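Local coordinates for protein endo-1,3-beta-glucanase (Streptomyces sioyaensis, PDB 3DGT) that hydrolyses internal 1,3-beta-glucosidic linkages in glucans through its glycoside hydrolase family 16 catalytic domain, the part of the longer protein present here, at residues Q11-D16 and I85-T90; S58-S61 and D67-I70; L106-V111 and N153-T158; F123-A128 and Y193-D198; G141-M146 and H234-I239. All coordinates share one frame; numbering follows the deposited sequence.

Contact 1. Residues Q11-D16 and I85-T90; sequences QVFLDD and IETTRT. With MG (magnesium ion), chain B.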
# COMPACT_ATOMS: atom_id res chain seq x y z
N GLN A 11 -13.14 2.24 16.06
CA GLN A 11 -12.27 3.00 15.18
C GLN A 11 -10.95 3.33 15.86
O GLN A 11 -10.92 3.90 16.95
CB GLN A 11 -12.96 4.29 14.75
CG GLN A 11 -12.12 5.15 13.82
CD GLN A 11 -12.86 6.39 13.37
OE1 GLN A 11 -13.94 6.31 12.79
NE2 GLN A 11 -12.27 7.56 13.64
N VAL A 12 -9.86 2.98 15.19
CA VAL A 12 -8.51 3.33 15.64
C VAL A 12 -7.99 4.53 14.84
O VAL A 12 -7.38 5.43 15.40
CB VAL A 12 -7.56 2.12 15.49
CG1 VAL A 12 -6.14 2.49 15.85
CG2 VAL A 12 -8.03 0.95 16.36
N PHE A 13 -8.24 4.53 13.53
CA PHE A 13 -7.76 5.60 12.65
C PHE A 13 -8.75 5.74 11.51
O PHE A 13 -9.21 4.75 10.96
CB PHE A 13 -6.38 5.24 12.07
CG PHE A 13 -5.87 6.20 11.02
CD1 PHE A 13 -5.09 7.29 11.38
CD2 PHE A 13 -6.14 6.01 9.66
CE1 PHE A 13 -4.59 8.18 10.42
CE2 PHE A 13 -5.65 6.89 8.69
CZ PHE A 13 -4.87 7.98 9.07
N LEU A 14 -9.07 6.97 11.14
CA LEU A 14 -9.80 7.20 9.90
C LEU A 14 -9.41 8.52 9.30
O LEU A 14 -9.55 9.56 9.93
CB LEU A 14 -11.32 7.15 10.12
CG LEU A 14 -12.19 7.53 8.90
CD1 LEU A 14 -12.05 6.51 7.77
CD2 LEU A 14 -13.64 7.66 9.30
N ASP A 15 -8.91 8.49 8.07
CA ASP A 15 -8.82 9.71 7.28
C ASP A 15 -9.63 9.48 6.03
O ASP A 15 -9.30 8.61 5.22
CB ASP A 15 -7.37 10.07 6.91
CG ASP A 15 -7.23 11.49 6.39
OD1 ASP A 15 -8.23 12.07 5.89
OD2 ASP A 15 -6.11 12.02 6.48
N ASP A 16 -10.71 10.24 5.91
CA ASP A 16 -11.62 10.13 4.78
C ASP A 16 -11.35 11.20 3.70
O ASP A 16 -12.11 11.31 2.73
CB ASP A 16 -13.08 10.16 5.25
CG ASP A 16 -13.92 9.06 4.60
OD1 ASP A 16 -13.83 8.90 3.37
OD2 ASP A 16 -14.68 8.37 5.33
N ILE A 85 2.98 8.90 0.53
CA ILE A 85 2.71 9.41 1.87
C ILE A 85 2.60 8.27 2.87
O ILE A 85 2.18 7.17 2.50
CB ILE A 85 1.47 10.33 1.93
CG1 ILE A 85 0.18 9.59 1.56
CG2 ILE A 85 1.70 11.55 1.04
CD1 ILE A 85 -1.07 10.45 1.79
N GLU A 86 3.03 8.52 4.10
CA GLU A 86 2.95 7.52 5.18
C GLU A 86 2.25 8.09 6.40
O GLU A 86 2.33 9.29 6.67
CB GLU A 86 4.36 7.08 5.63
CG GLU A 86 5.31 6.77 4.50
CD GLU A 86 6.64 6.21 4.97
OE1 GLU A 86 6.86 6.04 6.19
OE2 GLU A 86 7.46 5.94 4.09
N THR A 87 1.60 7.23 7.16
CA THR A 87 0.98 7.71 8.39
C THR A 87 2.06 8.22 9.33
O THR A 87 3.15 7.64 9.44
CB THR A 87 0.11 6.64 9.08
OG1 THR A 87 0.87 5.43 9.26
CG2 THR A 87 -1.15 6.36 8.26
N THR A 88 1.75 9.31 10.02
CA THR A 88 2.60 9.76 11.12
C THR A 88 2.65 8.67 12.19
O THR A 88 3.70 8.43 12.79
CB THR A 88 2.07 11.06 11.72
OG1 THR A 88 0.68 10.91 11.98
CG2 THR A 88 2.24 12.20 10.74
N ARG A 89 1.51 8.00 12.40
CA ARG A 89 1.42 6.91 13.37
C ARG A 89 2.11 5.64 12.89
O ARG A 89 2.04 5.26 11.72
CB ARG A 89 -0.05 6.65 13.69
CG ARG A 89 -0.70 7.74 14.51
CD ARG A 89 -2.18 7.47 14.71
NE ARG A 89 -2.40 6.30 15.56
CZ ARG A 89 -3.60 5.82 15.87
NH1 ARG A 89 -4.71 6.41 15.41
NH2 ARG A 89 -3.70 4.76 16.66
N THR A 90 2.76 4.97 13.84
CA THR A 90 3.46 3.72 13.61
C THR A 90 2.97 2.63 14.55
O THR A 90 3.57 1.56 14.62
CB THR A 90 4.98 3.86 13.83
OG1 THR A 90 5.24 4.27 15.18
CG2 THR A 90 5.58 4.86 12.87
MG MG B . -13.27 9.95 1.66
O HOH W 1 -14.98 11.09 1.92
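Arg89 sets out with CG opposite its carbonyl carbon and then bends about CG–CD (chi3 68°), a course that swings its guanidinium over to Val12, while Phe13, with CG trans to the backbone N, extends its ring toward Thr87. The two segments belong to facing layers of the family 16 beta-sandwich: 11-16 runs beside strand 266-276, and 85-90 leaves the end of strand 80-87. They illustrate how one polar bridge at a sandwich margin can accompany apolar packing within. NH1 of Arg89 donates to Val12 O at 2.8 Å with a fairly straight N-H...O angle of 159°; the oxygen lies near the guanidinium plane, yet the donor stands above the carbonyl plane. That carbonyl is presented where Val12 and Phe13 form a classic beta bulge against Val273. Beside the bond, Val12 CG1 approaches Arg89 NH2 to 3.4 Å, and Arg89 NH2 also forms a salt bridge with Asp91. With an alanine in place of Arg89, the Val12 carbonyl would probably lose this donor, Asp91 its cationic mate and the Phe13 ring some cover at its edge. Deeper down, Phe13 CZ meets Thr87 CG2 obliquely at 4.1 Å. Thr87 turns its hydroxyl the other way, and its OG1 donates to Arg89 O at 2.7 Å, tying the turn that launches the arginine. At the far end of the first segment lies a magnesium ion, with a water and the carbonyls of Gly66 and Asp269 in its shell; Asp16 grips it twice, through O and OD1, each at 2.1 Å.

Contact 2. Residues S58-S61 and D67-I70; sequences SNVS and DLLI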
# COMPACT_ATOMS: atom_id res chain seq x y z
N SER A 58 0.54 18.90 -7.22
CA SER A 58 0.53 18.31 -8.55
C SER A 58 0.61 16.78 -8.46
O SER A 58 0.21 16.09 -9.39
CB SER A 58 1.67 18.86 -9.42
OG SER A 58 2.93 18.63 -8.82
N ASN A 59 1.11 16.28 -7.32
CA ASN A 59 1.25 14.83 -7.10
C ASN A 59 0.40 14.28 -5.96
O ASN A 59 0.07 13.10 -5.97
CB ASN A 59 2.71 14.45 -6.80
CG ASN A 59 3.67 14.79 -7.94
OD1 ASN A 59 4.65 15.49 -7.71
ND2 ASN A 59 3.42 14.28 -9.14
N VAL A 60 0.09 15.11 -4.96
CA VAL A 60 -0.69 14.68 -3.80
C VAL A 60 -1.68 15.79 -3.44
O VAL A 60 -1.28 16.86 -3.01
CB VAL A 60 0.21 14.40 -2.56
CG1 VAL A 60 -0.63 13.93 -1.35
CG2 VAL A 60 1.29 13.37 -2.88
N SER A 61 -2.98 15.54 -3.64
CA SER A 61 -3.98 16.57 -3.37
C SER A 61 -5.33 15.93 -3.09
O SER A 61 -5.49 14.72 -3.25
CB SER A 61 -4.08 17.54 -4.55
OG SER A 61 -4.79 16.94 -5.63
N ASP A 67 -11.89 12.45 -1.65
CA ASP A 67 -10.81 11.56 -2.04
C ASP A 67 -9.46 12.24 -2.11
O ASP A 67 -9.35 13.40 -2.49
CB ASP A 67 -11.05 10.91 -3.41
CG ASP A 67 -12.46 10.41 -3.58
OD1 ASP A 67 -12.86 9.48 -2.86
OD2 ASP A 67 -13.15 10.92 -4.50
N LEU A 68 -8.44 11.46 -1.76
CA LEU A 68 -7.05 11.79 -2.05
C LEU A 68 -6.75 11.42 -3.50
O LEU A 68 -7.20 10.38 -3.99
CB LEU A 68 -6.14 10.98 -1.14
CG LEU A 68 -4.63 11.01 -1.41
CD1 LEU A 68 -4.06 12.34 -1.02
CD2 LEU A 68 -3.97 9.90 -0.65
N LEU A 69 -5.99 12.28 -4.18
CA LEU A 69 -5.44 11.97 -5.51
C LEU A 69 -3.93 11.87 -5.42
O LEU A 69 -3.27 12.81 -4.99
CB LEU A 69 -5.80 13.07 -6.52
CG LEU A 69 -7.27 13.43 -6.71
CD1 LEU A 69 -7.35 14.64 -7.62
CD2 LEU A 69 -8.06 12.27 -7.28
N ILE A 70 -3.38 10.73 -5.84
CA ILE A 70 -1.95 10.65 -6.05
C ILE A 70 -1.72 10.51 -7.54
O ILE A 70 -2.12 9.50 -8.14
CB ILE A 70 -1.26 9.50 -5.25
CG1 ILE A 70 -1.42 9.73 -3.74
CG2 ILE A 70 0.22 9.43 -5.63
CD1 ILE A 70 -0.88 8.59 -2.86
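Antiparallel backbones of Val60-Ser61 and Leu69-Ile70 run side by side, with Ser61 and Leu69 forming a hydrogen-bonded pair and Val60 and Ile70 a non-hydrogen-bonded one. Ser61 N donates to Leu69 O at 3.1 Å, and Leu69 N returns a shorter, nearly linear bond to Ser61 O at 2.7 Å (173° at the hydrogen). Flanking this pair, alpha carbons add weaker CA-H...O contacts, the closest from Ile70 CA to Asn59 O at 3.2 Å. The two faces of the ribbon then differ in character. On the face bearing Val60 and Ile70, Leu68 sets its CG trans to the backbone N (chi1 171°), which brings CD1 back across the ribbon to Val60 CG1 at 3.8 Å; Leu68 and Ile70 continue onto Leu240 of strand 236-244, and this side is therefore the greasy one turned to the sandwich interior. The other face carries Ser61 and Leu69, where Leu69 CD1 comes within 4.0 Å of Ser61 OG and the leucine also rests on Val267 and Pro265. Before the strand, Asn59 turns its amide aside: OD1 bonds to Thr54 OG1, and ND2 reaches Thr71 O and Thr81 OG1. Asp67, at the other end, follows Gly66, whose backbone oxygen binds magnesium. What results is a short beta hairpin at the rim of the jelly-roll sandwich, its connecting loop contributing to the metal site.

Contact 3. Residues L106-V111 and N153-T158; sequences LQMPNV and NKTWAT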
# COMPACT_ATOMS: atom_id res chain seq x y z
N LEU A 106 -10.39 2.59 -2.78
CA LEU A 106 -9.64 3.33 -3.79
C LEU A 106 -9.95 2.84 -5.20
O LEU A 106 -10.37 1.69 -5.41
CB LEU A 106 -8.13 3.27 -3.51
CG LEU A 106 -7.44 1.90 -3.55
CD1 LEU A 106 -6.97 1.54 -4.96
CD2 LEU A 106 -6.27 1.84 -2.57
N GLN A 107 -9.70 3.74 -6.16
CA GLN A 107 -9.72 3.43 -7.58
C GLN A 107 -8.27 3.43 -8.03
O GLN A 107 -7.55 4.41 -7.82
CB GLN A 107 -10.48 4.50 -8.35
CG GLN A 107 -10.52 4.28 -9.86
CD GLN A 107 -11.17 5.42 -10.61
OE1 GLN A 107 -11.35 6.51 -10.06
NE2 GLN A 107 -11.51 5.19 -11.87
N MET A 108 -7.83 2.35 -8.66
CA MET A 108 -6.50 2.33 -9.27
C MET A 108 -6.44 3.29 -10.45
O MET A 108 -7.46 3.54 -11.09
CB MET A 108 -6.16 0.92 -9.73
CG MET A 108 -6.01 -0.09 -8.61
SD MET A 108 -5.56 -1.66 -9.33
CE MET A 108 -5.74 -2.77 -7.92
N PRO A 109 -5.25 3.84 -10.75
CA PRO A 109 -5.16 4.77 -11.87
C PRO A 109 -5.88 4.24 -13.11
O PRO A 109 -5.62 3.12 -13.56
CB PRO A 109 -3.65 4.87 -12.10
CG PRO A 109 -3.08 4.70 -10.73
CD PRO A 109 -3.95 3.65 -10.08
N ASN A 110 -6.79 5.05 -13.64
CA ASN A 110 -7.67 4.58 -14.71
C ASN A 110 -7.04 4.74 -16.07
O ASN A 110 -7.31 5.70 -16.81
CB ASN A 110 -9.03 5.26 -14.64
CG ASN A 110 -10.05 4.62 -15.54
OD1 ASN A 110 -9.77 3.64 -16.24
ND2 ASN A 110 -11.25 5.15 -15.51
N VAL A 111 -6.17 3.79 -16.37
CA VAL A 111 -5.38 3.77 -17.60
C VAL A 111 -5.00 2.32 -17.88
O VAL A 111 -4.72 1.55 -16.96
CB VAL A 111 -4.14 4.71 -17.46
CG1 VAL A 111 -3.22 4.28 -16.32
CG2 VAL A 111 -3.38 4.81 -18.78
N ASN A 153 -6.44 -5.52 -14.66
CA ASN A 153 -7.56 -5.76 -13.74
C ASN A 153 -7.25 -6.86 -12.73
O ASN A 153 -7.82 -7.96 -12.79
CB ASN A 153 -8.84 -6.10 -14.51
CG ASN A 153 -10.02 -6.36 -13.60
OD1 ASN A 153 -10.10 -5.80 -12.49
ND2 ASN A 153 -10.95 -7.18 -14.05
N LYS A 154 -6.34 -6.55 -11.82
CA LYS A 154 -6.10 -7.43 -10.68
C LYS A 154 -5.37 -6.71 -9.57
O LYS A 154 -4.67 -5.71 -9.80
CB LYS A 154 -5.38 -8.73 -11.07
CG LYS A 154 -4.30 -8.61 -12.15
CD LYS A 154 -3.67 -9.98 -12.38
CE LYS A 154 -2.73 -10.00 -13.57
NZ LYS A 154 -2.28 -11.41 -13.87
N THR A 155 -5.59 -7.22 -8.36
CA THR A 155 -4.91 -6.74 -7.18
C THR A 155 -4.02 -7.85 -6.64
O THR A 155 -4.38 -9.04 -6.67
CB THR A 155 -5.90 -6.25 -6.10
OG1 THR A 155 -5.17 -5.93 -4.91
CG2 THR A 155 -6.99 -7.29 -5.80
N TRP A 156 -2.83 -7.47 -6.20
CA TRP A 156 -1.90 -8.36 -5.51
C TRP A 156 -1.86 -8.00 -4.03
O TRP A 156 -1.79 -6.82 -3.67
CB TRP A 156 -0.49 -8.21 -6.07
CG TRP A 156 -0.17 -8.84 -7.42
CD1 TRP A 156 0.51 -9.99 -7.63
CD2 TRP A 156 -0.47 -8.31 -8.73
NE1 TRP A 156 0.66 -10.23 -8.98
CE2 TRP A 156 0.06 -9.21 -9.68
CE3 TRP A 156 -1.13 -7.15 -9.18
CZ2 TRP A 156 -0.05 -9.00 -11.06
CZ3 TRP A 156 -1.23 -6.94 -10.57
CH2 TRP A 156 -0.70 -7.86 -11.48
N ALA A 157 -1.88 -9.02 -3.17
CA ALA A 157 -1.70 -8.84 -1.73
C ALA A 157 -0.64 -9.82 -1.26
O ALA A 157 -0.64 -10.97 -1.67
CB ALA A 157 -2.99 -9.09 -0.99
N THR A 158 0.26 -9.34 -0.41
CA THR A 158 1.48 -10.08 -0.10
C THR A 158 1.99 -9.77 1.30
O THR A 158 1.96 -8.62 1.74
CB THR A 158 2.61 -9.69 -1.10
OG1 THR A 158 2.11 -9.73 -2.45
CG2 THR A 158 3.77 -10.64 -0.98
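Met108 drives its terminal methyl against the start of strand 155-160, joining the end of strand 99-107 to a strand of the facing layer in the family 16 beta-sandwich. The tight part is confined to that one tip. CG lies opposite the carbonyl carbon, and the chain beyond it is stretched out (chi2 -178°, chi3 -170°), bridging most of the 9.4 Å between Met108 CA and Thr155 CA. CE ends 3.9 Å from Thr155 CB, the two side chains meeting at about a right angle. Around the same methyl the interior is filled from other strands: Tyr193 and Met146 both pack against it, and Asn148 and Cys186 touch the methionine as well. Thr155 is not left with an idle hydroxyl, since OG1 is hydrogen-bonded to Tyr215 OH. The loose side contrasts with this. Asn153 and Lys154 start their side chains away from the methionine and lie partly exposed, and Lys154 takes part chiefly through its backbone. No hydrogen bond spans the two segments; the carbonyl of Lys154 is spoken for by Asn148 ND2, and Met108 CE merely lies against that oxygen, with Lys154 O 3.7 Å away.

Contact 4. Residues F123-A128 and Y193-D198; sequences FWMLGA and YTMEWD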
# COMPACT_ATOMS: atom_id res chain seq x y z
N PHE A 123 -0.88 0.28 -1.69
CA PHE A 123 -1.42 0.61 -0.37
C PHE A 123 -0.90 -0.50 0.53
O PHE A 123 -1.22 -1.66 0.34
CB PHE A 123 -2.95 0.60 -0.43
CG PHE A 123 -3.64 0.44 0.91
CD1 PHE A 123 -3.35 1.29 1.98
CD2 PHE A 123 -4.63 -0.52 1.07
CE1 PHE A 123 -4.01 1.15 3.20
CE2 PHE A 123 -5.30 -0.66 2.29
CZ PHE A 123 -4.99 0.17 3.35
N TRP A 124 -0.07 -0.13 1.48
CA TRP A 124 0.71 -1.14 2.18
C TRP A 124 1.13 -0.71 3.58
O TRP A 124 0.87 0.42 4.02
CB TRP A 124 1.90 -1.59 1.31
CG TRP A 124 2.83 -0.49 0.84
CD1 TRP A 124 2.54 0.53 -0.01
CD2 TRP A 124 4.20 -0.34 1.20
NE1 TRP A 124 3.64 1.33 -0.20
CE2 TRP A 124 4.69 0.80 0.52
CE3 TRP A 124 5.08 -1.07 2.02
CZ2 TRP A 124 6.02 1.25 0.65
CZ3 TRP A 124 6.40 -0.63 2.14
CH2 TRP A 124 6.85 0.52 1.47
N MET A 125 1.76 -1.65 4.29
CA MET A 125 2.17 -1.42 5.68
C MET A 125 3.60 -1.89 5.85
O MET A 125 3.99 -2.91 5.28
CB MET A 125 1.29 -2.21 6.64
CG MET A 125 -0.17 -1.78 6.65
SD MET A 125 -1.24 -2.96 7.53
CE MET A 125 -0.72 -2.80 9.24
N LEU A 126 4.35 -1.17 6.68
CA LEU A 126 5.72 -1.53 6.99
C LEU A 126 5.93 -1.51 8.50
O LEU A 126 5.38 -0.65 9.19
CB LEU A 126 6.66 -0.55 6.27
CG LEU A 126 8.12 -0.87 5.98
CD1 LEU A 126 8.33 -2.30 5.47
CD2 LEU A 126 8.62 0.15 4.97
N GLY A 127 6.67 -2.48 9.02
CA GLY A 127 6.89 -2.56 10.47
C GLY A 127 7.54 -1.30 11.02
O GLY A 127 8.46 -0.76 10.42
N ALA A 128 7.06 -0.86 12.19
CA ALA A 128 7.54 0.38 12.80
C ALA A 128 9.07 0.51 12.91
O ALA A 128 9.60 1.60 12.66
CB ALA A 128 6.88 0.58 14.17
N TYR A 193 -9.96 -2.58 -0.19
CA TYR A 193 -8.83 -3.48 0.01
C TYR A 193 -8.54 -3.55 1.49
O TYR A 193 -8.32 -2.52 2.13
CB TYR A 193 -7.61 -2.96 -0.76
CG TYR A 193 -7.89 -2.81 -2.24
CD1 TYR A 193 -8.42 -1.63 -2.76
CD2 TYR A 193 -7.65 -3.87 -3.12
CE1 TYR A 193 -8.71 -1.51 -4.10
CE2 TYR A 193 -7.94 -3.75 -4.46
CZ TYR A 193 -8.45 -2.58 -4.95
OH TYR A 193 -8.72 -2.49 -6.29
N THR A 194 -8.55 -4.76 2.04
CA THR A 194 -8.56 -4.95 3.49
C THR A 194 -7.56 -6.00 3.94
O THR A 194 -7.42 -7.05 3.30
CB THR A 194 -9.97 -5.38 3.97
OG1 THR A 194 -10.95 -4.48 3.42
CG2 THR A 194 -10.08 -5.36 5.49
N MET A 195 -6.89 -5.71 5.04
CA MET A 195 -6.02 -6.66 5.72
C MET A 195 -6.61 -6.86 7.10
O MET A 195 -6.79 -5.90 7.85
CB MET A 195 -4.61 -6.07 5.80
CG MET A 195 -3.53 -6.99 6.37
SD MET A 195 -3.63 -7.27 8.16
CE MET A 195 -3.51 -5.60 8.80
N GLU A 196 -6.94 -8.12 7.43
CA GLU A 196 -7.32 -8.47 8.79
C GLU A 196 -6.19 -9.25 9.46
O GLU A 196 -5.73 -10.28 8.94
CB GLU A 196 -8.64 -9.24 8.86
CG GLU A 196 -8.98 -9.68 10.29
CD GLU A 196 -10.27 -10.46 10.38
OE1 GLU A 196 -11.34 -9.87 10.23
OE2 GLU A 196 -10.20 -11.67 10.64
N TRP A 197 -5.76 -8.74 10.60
CA TRP A 197 -4.67 -9.30 11.38
C TRP A 197 -5.34 -9.92 12.61
O TRP A 197 -5.87 -9.20 13.47
CB TRP A 197 -3.75 -8.16 11.75
CG TRP A 197 -2.49 -8.44 12.54
CD1 TRP A 197 -2.09 -9.62 13.13
CD2 TRP A 197 -1.51 -7.47 12.88
NE1 TRP A 197 -0.89 -9.43 13.79
CE2 TRP A 197 -0.52 -8.11 13.65
CE3 TRP A 197 -1.36 -6.11 12.58
CZ2 TRP A 197 0.61 -7.44 14.13
CZ3 TRP A 197 -0.25 -5.43 13.06
CH2 TRP A 197 0.72 -6.10 13.82
N ASP A 198 -5.34 -11.25 12.65
CA ASP A 198 -6.12 -12.02 13.61
C ASP A 198 -5.21 -12.67 14.65
O ASP A 198 -4.52 -13.65 14.37
CB ASP A 198 -6.92 -13.08 12.84
CG ASP A 198 -7.91 -13.82 13.71
OD1 ASP A 198 -7.86 -13.65 14.95
OD2 ASP A 198 -8.75 -14.57 13.15
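The interior between two facing layers of the beta-sandwich is filled here by side chains from strands 119-127 and 191-198. Over Phe123-Met125 and Tyr193-Met195 the strands point almost the same way, 11° apart, but at 8.5 Å between Phe123 CA and Tyr193 CA they are too distant to pair, and side chains fill the interval. At one end the Phe123 ring, carried across by a CG trans to the backbone N (chi1 160°), presents its edge to the Tyr193 carbonyl: CE2 sits near that oxygen, Tyr193 O, at 3.6 Å. Its neighbouring atom CD2 lies 4.3 Å from Tyr193 CB, while the tyrosine ring itself leads off toward Met108. At the other end two methionines meet at about a right angle, Met195 CE resting on Met125 SD at 3.7 Å and on Met125 CE at 4.0 Å. Both chains are bent, Met195 at chi2 and at chi3 (-58°), which folds its methyl up to the sulfur. Met125 also leans on Phe236 and Leu143, and Met195 on Ile206 and Phe208, so each thioether is embedded in its own layer too. Flexible sulfur chains and an aromatic edge, with no hydrogen bond between the strands, place this within the apolar interior of a concanavalin-like jelly roll.

Contact 5. Residues G141-M146 and H234-I239; sequences GELDIM and HGFFVI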
# COMPACT_ATOMS: atom_id res chain seq x y z
N GLY A 141 9.01 -6.95 8.46
CA GLY A 141 7.63 -7.22 8.04
C GLY A 141 7.04 -6.16 7.15
O GLY A 141 7.12 -4.95 7.44
N GLU A 142 6.43 -6.61 6.06
CA GLU A 142 5.70 -5.75 5.13
C GLU A 142 4.40 -6.43 4.76
O GLU A 142 4.39 -7.60 4.38
CB GLU A 142 6.51 -5.48 3.86
CG GLU A 142 5.77 -4.60 2.85
CD GLU A 142 6.65 -4.11 1.73
OE1 GLU A 142 7.86 -3.95 1.94
OE2 GLU A 142 6.11 -3.84 0.63
N LEU A 143 3.30 -5.69 4.87
CA LEU A 143 2.01 -6.20 4.46
C LEU A 143 1.51 -5.37 3.30
O LEU A 143 1.14 -4.22 3.47
CB LEU A 143 1.02 -6.16 5.62
CG LEU A 143 1.45 -6.85 6.92
CD1 LEU A 143 0.41 -6.65 8.02
CD2 LEU A 143 1.73 -8.33 6.72
N ASP A 144 1.57 -5.95 2.10
CA ASP A 144 1.11 -5.27 0.91
C ASP A 144 -0.36 -5.59 0.71
O ASP A 144 -0.71 -6.71 0.33
CB ASP A 144 1.94 -5.71 -0.30
CG ASP A 144 3.40 -5.33 -0.16
OD1 ASP A 144 3.67 -4.19 0.30
OD2 ASP A 144 4.27 -6.14 -0.52
N ILE A 145 -1.21 -4.62 1.01
CA ILE A 145 -2.67 -4.84 1.01
C ILE A 145 -3.26 -4.71 -0.40
O ILE A 145 -4.19 -5.44 -0.77
CB ILE A 145 -3.37 -3.88 2.00
CG1 ILE A 145 -2.69 -3.94 3.37
CG2 ILE A 145 -4.87 -4.21 2.11
CD1 ILE A 145 -3.23 -2.90 4.36
N MET A 146 -2.70 -3.78 -1.18
CA MET A 146 -3.00 -3.68 -2.59
C MET A 146 -1.73 -3.25 -3.32
O MET A 146 -1.12 -2.25 -2.96
CB MET A 146 -4.12 -2.67 -2.84
CG MET A 146 -4.53 -2.47 -4.33
SD MET A 146 -3.36 -1.56 -5.41
CE MET A 146 -3.32 0.03 -4.60
N HIS A 234 5.18 -5.71 16.73
CA HIS A 234 5.40 -4.27 16.75
C HIS A 234 4.25 -3.62 16.00
O HIS A 234 3.47 -4.31 15.32
CB HIS A 234 6.73 -3.91 16.07
CG HIS A 234 6.97 -4.64 14.78
ND1 HIS A 234 6.19 -4.45 13.66
CD2 HIS A 234 7.91 -5.56 14.44
CE1 HIS A 234 6.63 -5.22 12.69
NE2 HIS A 234 7.68 -5.91 13.13
N GLY A 235 4.14 -2.31 16.11
CA GLY A 235 3.24 -1.55 15.25
C GLY A 235 3.69 -1.56 13.80
O GLY A 235 4.79 -2.02 13.46
N PHE A 236 2.80 -1.05 12.95
CA PHE A 236 3.08 -0.77 11.55
C PHE A 236 2.64 0.65 11.23
O PHE A 236 1.74 1.18 11.88
CB PHE A 236 2.30 -1.72 10.63
CG PHE A 236 2.85 -3.11 10.54
CD1 PHE A 236 2.69 -4.02 11.58
CD2 PHE A 236 3.49 -3.54 9.38
CE1 PHE A 236 3.19 -5.32 11.47
CE2 PHE A 236 3.99 -4.84 9.27
CZ PHE A 236 3.83 -5.73 10.31
N PHE A 237 3.29 1.26 10.24
CA PHE A 237 2.74 2.44 9.59
C PHE A 237 2.17 2.06 8.22
O PHE A 237 2.47 0.99 7.69
CB PHE A 237 3.75 3.60 9.51
CG PHE A 237 5.10 3.22 8.96
CD1 PHE A 237 6.09 2.68 9.78
CD2 PHE A 237 5.41 3.43 7.61
CE1 PHE A 237 7.35 2.35 9.26
CE2 PHE A 237 6.67 3.09 7.09
CZ PHE A 237 7.64 2.55 7.92
N VAL A 238 1.31 2.93 7.69
CA VAL A 238 0.60 2.71 6.43
C VAL A 238 1.19 3.64 5.37
O VAL A 238 1.52 4.79 5.67
CB VAL A 238 -0.92 2.98 6.59
CG1 VAL A 238 -1.64 2.96 5.24
CG2 VAL A 238 -1.54 1.98 7.57
N ILE A 239 1.31 3.14 4.15
CA ILE A 239 1.87 3.90 3.03
C ILE A 239 0.90 3.87 1.84
O ILE A 239 0.31 2.82 1.54
CB ILE A 239 3.26 3.35 2.58
CG1 ILE A 239 4.24 3.25 3.76
CG2 ILE A 239 3.86 4.21 1.47
CD1 ILE A 239 4.28 1.86 4.40
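Phe236 lays the CE2 corner of its ring against three successive residues of 141-143. Leu143 comes over one face, its CD1 standing 4.1 Å above the plane of the Phe236 ring and offset toward the rim, while Leu143 CG is 4.0 Å from Phe236 CE2; the two side chains are crossed at about a right angle. Gly141 O approaches the same CE2 obliquely at 3.6 Å, and Glu142 N lies farther off at the ring's edge. At the positive phi of Gly141 (94°) a beta carbon would already collide with the carbonyl oxygen of the preceding residue, and it would also come tight against Phe236 CZ. Outward from this shell, Met125 packs on the phenylalanine and Trp197 meets its ring with the planes nearly perpendicular. Just before the strand, His234 ND1 donates to Gly235 O at 2.8 Å, bent to 148°, and NE2 is hydrogen-bonded to Asn230 O; two carbonyl partners suggest, without proving, a doubly protonated ring. Glu142 heads the other way, with OE1 held by Trp137 NE1. The run Glu142-Leu143-Asp144-Ile145-Met146-Glu147 matches the family 16 signature, whose acids serve catalysis in relatives, and Ile145 and Met146 form a classic bulge facing Phe123. The chemistry thus divides by strand face: apolar packing on Phe236 fixes one side of the strand, while its acidic groups are directed to the other.

How the contacts relate
From the N terminus, contact 1 joins strand 9-15 to the end of strand 80-87, and the loop so closed contains the hairpin of contact 2, whose Leu68 and Val60 pack on Ile85. Later contacts begin only after contact 1 has closed. Contacts 3, 4 and 5 interleave: their first segments follow in order from 106 to 146, and their second segments, 153-158, 193-198 and 234-239, come in the same order, so every pair crosses. Contacts 4 and 5 lie only about 4 Å apart between centres and share the pairing of strand 119-127 with its neighbours. Tyr193 and Met146 link them to contact 3, while Thr87 with Val238 ties contact 1 to contact 5 within one sheet.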